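Local coordinates for protein glycoside Hydrolase (Bacteroides uniformis, PDB 5TA0) that binds the agarose oligosaccharide neoagarooctaose and, as a glycoside hydrolase from a human gut symbiont, probably cleaves agarose chains, at residues 90-95 / 156-161; 140-143 / 147-150. All coordinates share one frame; numbering follows the deposited sequence.

Contact 1: 90-95 / 156-161; sequences TVLRNV and WALSQK. With SO4 (sulfate ion), chain F; EDO (1,2-ethanediol), chain N.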
ATOM      1  N   THR A  90      16.426  19.352   4.268  1.00  8.71           N
ATOM      2  CA  THR A  90      17.541  20.110   4.843  1.00  9.14           C
ATOM      3  C   THR A  90      18.246  20.955   3.792  1.00  8.54           C
ATOM      4  O   THR A  90      18.580  22.129   4.040  1.00  8.57           O
ATOM      5  CB  THR A  90      18.513  19.187   5.589  1.00 10.05           C
ATOM      6  OG1 THR A  90      17.802  18.534   6.660  1.00 12.14           O
ATOM      7  CG2 THR A  90      19.667  19.957   6.166  1.00 11.16           C
ATOM      8  N   VAL A  91      18.431  20.408   2.603  1.00  8.09           N
ATOM      9  CA  VAL A  91      19.050  21.191   1.541  1.00  8.12           C
ATOM     10  C   VAL A  91      18.141  22.348   1.146  1.00  8.15           C
ATOM     11  O   VAL A  91      18.592  23.491   1.077  1.00  7.90           O
ATOM     12  CB  VAL A  91      19.424  20.316   0.332  1.00  8.19           C
ATOM     13  CG1 VAL A  91      19.845  21.191  -0.849  1.00  8.43           C
ATOM     14  CG2 VAL A  91      20.515  19.329   0.732  1.00  8.41           C
ATOM     15  N   LEU A  92      16.848  22.095   0.905  1.00  7.50           N
ATOM     16  CA  LEU A  92      15.940  23.187   0.577  1.00  7.74           C
ATOM     17  C   LEU A  92      15.876  24.286   1.626  1.00  8.23           C
ATOM     18  O   LEU A  92      15.846  25.473   1.295  1.00  7.85           O
ATOM     19  CB  LEU A  92      14.515  22.657   0.319  1.00  7.82           C
ATOM     20  CG  LEU A  92      13.476  23.703  -0.086  1.00  7.98           C
ATOM     21  CD1 LEU A  92      13.897  24.478  -1.331  1.00  8.51           C
ATOM     22  CD2 LEU A  92      12.138  23.015  -0.322  1.00  8.06           C
ATOM     23  N   ARG A  93      15.856  23.901   2.891  0.50  8.66           N
ATOM     24  CA  ARG A  93      15.709  24.885   3.957  0.50  9.09           C
ATOM     25  C   ARG A  93      16.958  25.728   4.187  0.50  8.80           C
ATOM     26  O   ARG A  93      16.867  26.779   4.819  0.50  8.81           O
ATOM     27  CB  ARG A  93      15.302  24.216   5.258  0.50 10.13           C
ATOM     28  CG  ARG A  93      13.884  23.677   5.220  0.50 10.94           C
ATOM     29  CD  ARG A  93      13.390  23.416   6.623  0.50 12.22           C
ATOM     30  NE  ARG A  93      12.878  24.626   7.231  0.50 13.57           N
ATOM     31  CZ  ARG A  93      12.869  24.872   8.535  0.50 14.62           C
ATOM     32  NH1 ARG A  93      12.359  26.003   8.970  0.50 15.50           N
ATOM     33  NH2 ARG A  93      13.379  24.009   9.398  0.50 15.71           N
ATOM     34  N   ASN A  94      18.101  25.274   3.670  1.00  8.52           N
ATOM     35  CA  ASN A  94      19.375  25.973   3.860  1.00  8.70           C
ATOM     36  C   ASN A  94      20.011  26.539   2.623  1.00  8.57           C
ATOM     37  O   ASN A  94      20.963  27.296   2.763  1.00  9.06           O
ATOM     38  CB  ASN A  94      20.369  25.036   4.558  1.00  9.52           C
ATOM     39  CG  ASN A  94      19.950  24.729   5.980  1.00 10.88           C
ATOM     40  OD1 ASN A  94      19.258  23.721   6.260  1.00 12.32           O
ATOM     41  ND2 ASN A  94      20.272  25.611   6.867  1.00 11.36           N
ATOM     42  N   VAL A  95      19.535  26.207   1.429  1.00  7.63           N
ATOM     43  CA  VAL A  95      20.169  26.700   0.201  1.00  8.07           C
ATOM     44  C   VAL A  95      19.942  28.202   0.017  1.00  8.04           C
ATOM     45  O   VAL A  95      18.872  28.744   0.294  1.00  8.13           O
ATOM     46  CB  VAL A  95      19.716  25.850  -1.002  1.00  8.13           C
ATOM     47  CG1 VAL A  95      18.245  26.082  -1.366  1.00  8.37           C
ATOM     48  CG2 VAL A  95      20.622  26.068  -2.204  1.00  8.30           C
ATOM     49  N   TRP A 156      13.945  33.413   2.485  1.00  7.89           N
ATOM     50  CA  TRP A 156      13.304  33.613   1.182  1.00  7.43           C
ATOM     51  C   TRP A 156      12.306  32.483   0.951  1.00  7.20           C
ATOM     52  O   TRP A 156      12.436  31.398   1.495  1.00  7.63           O
ATOM     53  CB  TRP A 156      14.352  33.718   0.041  1.00  7.36           C
ATOM     54  CG  TRP A 156      15.166  32.501  -0.165  1.00  7.28           C
ATOM     55  CD1 TRP A 156      16.323  32.158   0.487  1.00  7.23           C
ATOM     56  CD2 TRP A 156      14.897  31.452  -1.080  1.00  7.31           C
ATOM     57  NE1 TRP A 156      16.778  30.942   0.034  1.00  7.48           N
ATOM     58  CE2 TRP A 156      15.920  30.484  -0.938  1.00  7.49           C
ATOM     59  CE3 TRP A 156      13.890  31.241  -2.042  1.00  7.23           C
ATOM     60  CZ2 TRP A 156      15.949  29.320  -1.707  1.00  7.54           C
ATOM     61  CZ3 TRP A 156      13.930  30.087  -2.798  1.00  7.48           C
ATOM     62  CH2 TRP A 156      14.930  29.133  -2.615  1.00  7.46           C
ATOM     63  N   ALA A 157      11.348  32.758   0.089  1.00  7.32           N
ATOM     64  CA  ALA A 157      10.269  31.815  -0.242  1.00  7.23           C
ATOM     65  C   ALA A 157      10.339  31.407  -1.711  1.00  6.96           C
ATOM     66  O   ALA A 157      10.630  32.247  -2.571  1.00  7.17           O
ATOM     67  CB  ALA A 157       8.921  32.450   0.027  1.00  7.69           C
ATOM     68  N   LEU A 158      10.059  30.133  -2.008  1.00  6.93           N
ATOM     69  CA  LEU A 158      10.016  29.695  -3.387  1.00  7.14           C
ATOM     70  C   LEU A 158       8.989  30.519  -4.180  1.00  7.08           C
ATOM     71  O   LEU A 158       7.923  30.875  -3.675  1.00  7.40           O
ATOM     72  CB  LEU A 158       9.719  28.200  -3.479  1.00  7.37           C
ATOM     73  CG  LEU A 158      10.915  27.285  -3.185  1.00  7.97           C
ATOM     74  CD1 LEU A 158      10.493  25.889  -2.812  1.00  8.57           C
ATOM     75  CD2 LEU A 158      11.901  27.250  -4.348  1.00  7.99           C
ATOM     76  N   SER A 159       9.307  30.807  -5.435  1.00  7.08           N
ATOM     77  CA  SER A 159       8.480  31.635  -6.279  1.00  7.60           C
ATOM     78  C   SER A 159       7.033  31.192  -6.321  1.00  7.91           C
ATOM     79  O   SER A 159       6.772  30.008  -6.519  1.00  7.15           O
ATOM     80  CB  SER A 159       9.024  31.640  -7.702  1.00  7.76           C
ATOM     81  OG  SER A 159       8.251  32.545  -8.467  1.00  8.55           O
ATOM     82  N   GLN A 160       6.108  32.135  -6.153  0.50  8.51           N
ATOM     83  CA  GLN A 160       4.661  31.851  -6.203  0.50  9.37           C
ATOM     84  C   GLN A 160       4.027  32.224  -7.540  0.50  9.65           C
ATOM     85  O   GLN A 160       2.818  32.096  -7.705  0.50 10.01           O
ATOM     86  CB  GLN A 160       3.937  32.585  -5.088  0.50 10.01           C
ATOM     87  CG  GLN A 160       4.457  32.231  -3.714  0.50 10.67           C
ATOM     88  CD  GLN A 160       3.747  32.989  -2.628  0.50 11.38           C
ATOM     89  OE1 GLN A 160       4.308  33.920  -2.053  0.50 12.04           O
ATOM     90  NE2 GLN A 160       2.510  32.608  -2.353  0.50 12.35           N
ATOM     91  N   LYS A 161       4.838  32.632  -8.502  1.00  9.92           N
ATOM     92  CA  LYS A 161       4.346  33.087  -9.802  1.00 10.61           C
ATOM     93  C   LYS A 161       3.524  32.019 -10.471  1.00 10.92           C
ATOM     94  O   LYS A 161       3.743  30.829 -10.296  1.00 10.72           O
ATOM     95  CB  LYS A 161       5.535  33.381 -10.744  1.00 11.05           C
ATOM     96  CG  LYS A 161       6.448  34.529 -10.340  1.00 11.27           C
ATOM     97  CD  LYS A 161       5.847  35.888 -10.649  1.00 11.83           C
ATOM     98  CE  LYS A 161       6.737  37.033 -10.169  1.00 12.21           C
ATOM     99  NZ  LYS A 161       6.824  37.078  -8.674  1.00 12.69           N
TER
HETATM  100  S   SO4 F 703      17.750  21.759   9.041  1.00 33.14           S
HETATM  101  O1  SO4 F 703      16.839  21.989   7.891  1.00 34.74           O
HETATM  102  O2  SO4 F 703      18.095  20.311   9.062  1.00 35.81           O
HETATM  103  O3  SO4 F 703      18.971  22.567   8.921  1.00 29.69           O
HETATM  104  O4  SO4 F 703      17.052  22.149  10.305  1.00 34.17           O
HETATM  105  C1  EDO N 711       9.900  35.633  -4.739  1.00 19.43           C
HETATM  106  O1  EDO N 711      10.541  36.863  -4.527  1.00 17.90           O
HETATM  107  C2  EDO N 711       9.164  35.292  -3.466  1.00 19.46           C
HETATM  108  O2  EDO N 711       8.550  34.030  -3.643  1.00 18.80           O

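Contact 2: 140-143 / 147-150; sequences NQFS and PDGT. With GAL (beta-D-galactopyranose), chain C; AAL (3,6-anhydro-alpha-L-galactopyranose), chain B.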
ATOM      1  N   ASN A 140       9.245  15.184  -1.403  1.00  6.36           N
ATOM      2  CA  ASN A 140       9.338  16.407  -0.596  1.00  6.50           C
ATOM      3  C   ASN A 140       8.256  16.415   0.475  1.00  6.74           C
ATOM      4  O   ASN A 140       7.066  16.200   0.174  1.00  7.02           O
ATOM      5  CB  ASN A 140       9.137  17.641  -1.472  1.00  6.70           C
ATOM      6  CG  ASN A 140      10.253  17.837  -2.449  1.00  7.04           C
ATOM      7  OD1 ASN A 140      11.341  18.280  -2.076  1.00  7.17           O
ATOM      8  ND2 ASN A 140      10.019  17.432  -3.697  1.00  7.07           N
ATOM      9  N   GLN A 141       8.636  16.754   1.708  1.00  6.82           N
ATOM     10  CA  GLN A 141       7.628  17.182   2.689  1.00  6.86           C
ATOM     11  C   GLN A 141       6.947  18.461   2.190  1.00  6.92           C
ATOM     12  O   GLN A 141       7.462  19.173   1.326  1.00  6.87           O
ATOM     13  CB  GLN A 141       8.274  17.411   4.041  1.00  7.63           C
ATOM     14  CG  GLN A 141       8.774  16.139   4.684  1.00  8.64           C
ATOM     15  CD  GLN A 141       9.504  16.390   5.976  1.00 10.43           C
ATOM     16  OE1 GLN A 141       9.078  17.227   6.814  1.00 12.50           O
ATOM     17  NE2 GLN A 141      10.630  15.717   6.148  1.00 10.77           N
ATOM     18  N   PHE A 142       5.741  18.693   2.682  1.00  6.70           N
ATOM     19  CA  PHE A 142       4.918  19.776   2.195  1.00  6.96           C
ATOM     20  C   PHE A 142       5.606  21.150   2.218  1.00  7.14           C
ATOM     21  O   PHE A 142       5.521  21.904   1.240  1.00  7.17           O
ATOM     22  CB  PHE A 142       3.602  19.853   2.970  1.00  6.84           C
ATOM     23  CG  PHE A 142       2.681  20.921   2.448  1.00  6.94           C
ATOM     24  CD1 PHE A 142       2.602  22.179   3.061  1.00  6.92           C
ATOM     25  CD2 PHE A 142       1.956  20.714   1.290  1.00  7.20           C
ATOM     26  CE1 PHE A 142       1.788  23.165   2.534  1.00  7.30           C
ATOM     27  CE2 PHE A 142       1.152  21.700   0.763  1.00  7.30           C
ATOM     28  CZ  PHE A 142       1.059  22.918   1.398  1.00  7.38           C
ATOM     29  N   SER A 143       6.284  21.463   3.320  1.00  7.80           N
ATOM     30  CA  SER A 143       6.846  22.795   3.552  1.00  8.82           C
ATOM     31  C   SER A 143       8.354  22.707   3.647  1.00  8.35           C
ATOM     32  O   SER A 143       8.852  21.792   4.277  1.00  9.21           O
ATOM     33  CB  SER A 143       6.296  23.324   4.870  1.00 10.75           C
ATOM     34  OG  SER A 143       6.705  24.652   5.092  1.00 15.09           O
ATOM     35  N   PRO A 147       4.805  26.260  -2.827  1.00  7.55           N
ATOM     36  CA  PRO A 147       5.124  27.696  -2.810  1.00  8.25           C
ATOM     37  C   PRO A 147       3.941  28.547  -2.370  1.00  8.55           C
ATOM     38  O   PRO A 147       3.251  29.141  -3.197  1.00 10.27           O
ATOM     39  CB  PRO A 147       5.595  27.959  -4.248  1.00  8.70           C
ATOM     40  CG  PRO A 147       4.903  26.933  -5.068  1.00  8.18           C
ATOM     41  CD  PRO A 147       4.695  25.735  -4.200  1.00  7.97           C
ATOM     42  N   ASP A 148       3.716  28.576  -1.054  1.00  8.48           N
ATOM     43  CA  ASP A 148       2.632  29.333  -0.412  1.00  8.70           C
ATOM     44  C   ASP A 148       3.144  30.562   0.336  1.00  8.75           C
ATOM     45  O   ASP A 148       2.422  31.139   1.138  1.00  9.59           O
ATOM     46  CB  ASP A 148       1.840  28.429   0.536  1.00  9.44           C
ATOM     47  CG  ASP A 148       2.673  27.894   1.687  1.00  9.67           C
ATOM     48  OD1 ASP A 148       2.156  27.066   2.470  1.00 11.53           O
ATOM     49  OD2 ASP A 148       3.865  28.249   1.831  1.00  9.09           O
ATOM     50  N   GLY A 149       4.398  30.948   0.103  1.00  8.37           N
ATOM     51  CA  GLY A 149       5.006  32.087   0.797  1.00  8.55           C
ATOM     52  C   GLY A 149       5.846  31.681   2.010  1.00  8.44           C
ATOM     53  O   GLY A 149       6.460  32.545   2.628  1.00  8.52           O
ATOM     54  N   THR A 150       5.885  30.407   2.386  1.00  8.30           N
ATOM     55  CA  THR A 150       6.685  29.985   3.542  1.00  8.29           C
ATOM     56  C   THR A 150       8.168  30.176   3.245  1.00  8.08           C
ATOM     57  O   THR A 150       8.691  29.674   2.228  1.00  8.47           O
ATOM     58  CB  THR A 150       6.438  28.528   3.909  1.00  8.62           C
ATOM     59  OG1 THR A 150       5.043  28.328   4.172  1.00  9.51           O
ATOM     60  CG2 THR A 150       7.242  28.122   5.154  1.00  8.70           C
TER
HETATM   61  C1  GAL C   5      11.041  12.994   8.483  1.00 20.38           C
HETATM   62  C2  GAL C   5      12.529  13.044   8.120  1.00 20.96           C
HETATM   63  C3  GAL C   5      13.355  13.806   9.163  1.00 22.35           C
HETATM   64  C4  GAL C   5      12.699  15.145   9.475  1.00 22.29           C
HETATM   65  C5  GAL C   5      11.243  14.915   9.873  1.00 22.47           C
HETATM   66  C6  GAL C   5      10.501  16.205  10.217  1.00 23.49           C
HETATM   67  O2  GAL C   5      12.982  11.695   8.001  1.00 21.68           O
HETATM   68  O3  GAL C   5      14.716  13.954   8.715  1.00 24.32           O
HETATM   69  O4  GAL C   5      12.711  15.978   8.303  1.00 21.54           O
HETATM   70  O5  GAL C   5      10.539  14.288   8.789  1.00 20.26           O
HETATM   71  O6  GAL C   5       9.130  15.919  10.549  1.00 26.56           O
HETATM   72  C1  AAL B   4       6.210  11.491   7.312  1.00 20.10           C
HETATM   73  C2  AAL B   4       6.808  12.407   6.224  1.00 20.27           C
HETATM   74  C3  AAL B   4       8.317  12.262   6.121  1.00 18.78           C
HETATM   75  C4  AAL B   4       8.935  12.422   7.492  1.00 19.38           C
HETATM   76  C5  AAL B   4       8.499  11.138   8.121  1.00 19.71           C
HETATM   77  C6  AAL B   4       8.760  10.155   7.025  1.00 19.87           C
HETATM   78  O2  AAL B   4       6.533  13.784   6.506  1.00 20.69           O
HETATM   79  O3  AAL B   4       8.616  10.897   5.808  1.00 19.35           O
HETATM   80  O4  AAL B   4      10.373  12.422   7.362  1.00 19.76           O
HETATM   81  O5  AAL B   4       7.093  11.155   8.387  1.00 19.87           O
HETATM   82  O   HOH W   1       3.539  25.637   4.333  1.00 24.89           O

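Contact 1: 90-95 / 156-161
The indole of Trp156 is approached by the 90-95 segment at its edge and not over a face: Val95 O lies only 1° out of the ring plane, facing the pyrrole nitrogen. Trp156 NE1 donates to Val95 O at 3.0 Å with an N-H...O angle of 149°, and it comes in the carbonyl plane. Along the same border the benzo carbon CZ2 meets Val95 CG1 at 4.0 Å, the two side chains crossing at a slant. Trp156 holds CG between its backbone N and carbonyl carbon (chi1 63°), which turns the indole toward the helix end. A second, purely apolar touch lies alongside: Leu92 and Leu158 meet tip to tip, CD1 to CD1 at 4.0 Å. Helix 107-123 packs on Val95 and helix 170-183 on both leucines, so the join is buried and ties the end of helix 86-94 to the long loop following barrel strand 134-140. A leucine in place of Trp156 would probably leave Val95 O without this donor and open a gap beside Val95 CG1. Because Val95 is the first residue to leave helical geometry, its carbonyl lies just past the last turn, near the helix end that probably carries partial negative charge, and the indole N-H gives this oxygen a partner while adding no charge.

Contact 2: 140-143 / 147-150
Ser143 and Thr150 touch where the loop after barrel strand 134-140 doubles back through an Asx turn at Asp148. Ser143 OG rests against the methyl Thr150 CG2 at 3.5 Å, and Phe142 CE1 stands 3.9 Å from Asp148 OD1, with ring and carboxylate planes 72° apart. Phe142 reaches across because its ring carbon CG is anti to the backbone N (chi1 -177°). No direct hydrogen bond spans the two segments; a water does the bridging, donating to Asp148 OD1 at 2.7 Å and to Thr150 OG1, with a long, weak bond to Ser143 OG.

The second shell fixes this carboxylate. Asp148 OD2 is gripped twice from one residue: Thr150 OG1 donates at 2.6 Å on the syn side and Thr150 N on the anti side, both from the same face of the carboxylate plane. With its proton thus spent on OD2, Thr150 OG1 serves as acceptor for the water. Gly149 supplies the bend, its positive phi being one at which a CB would press on the preceding carbonyl oxygen.

Further out, Phe142 packs on helix 204-210 and meets the ring of Tyr146, while Gln141, next along the chain, turns to the bound sugar. Lys89 donates to Gln141 OE1 and Thr85 OG1 pairs with its amide nitrogen, a clamp that fixes the rotation of the amide. Gln141 NE2 thereby points a hydrogen almost straight at galactose O4, 3.0 Å away at an N-H...O angle of 164°.

Overall arrangement
Both contacts shape one long loop of the barrel: contact 1 pins its far part to helix 86-94, and contact 2 folds the part nearer the strand within that span. Their centres are about 8 Å apart, and they touch directly where Ser159 O packs on Pro147 CB at 3.3 Å. Helix 170-183 backs both, with Phe175 against Leu92 and Asn140, and Ser172 against Leu158 and Pro147. The glycan belongs chiefly to contact 2, whose Gln141 lines the pocket; the side chain of Leu92, in contact 1, is about 11 Å from a bound beta-D-galactopyranose. Helix 86-94 nevertheless links the two, since its Lys89 holds the Gln141 amide.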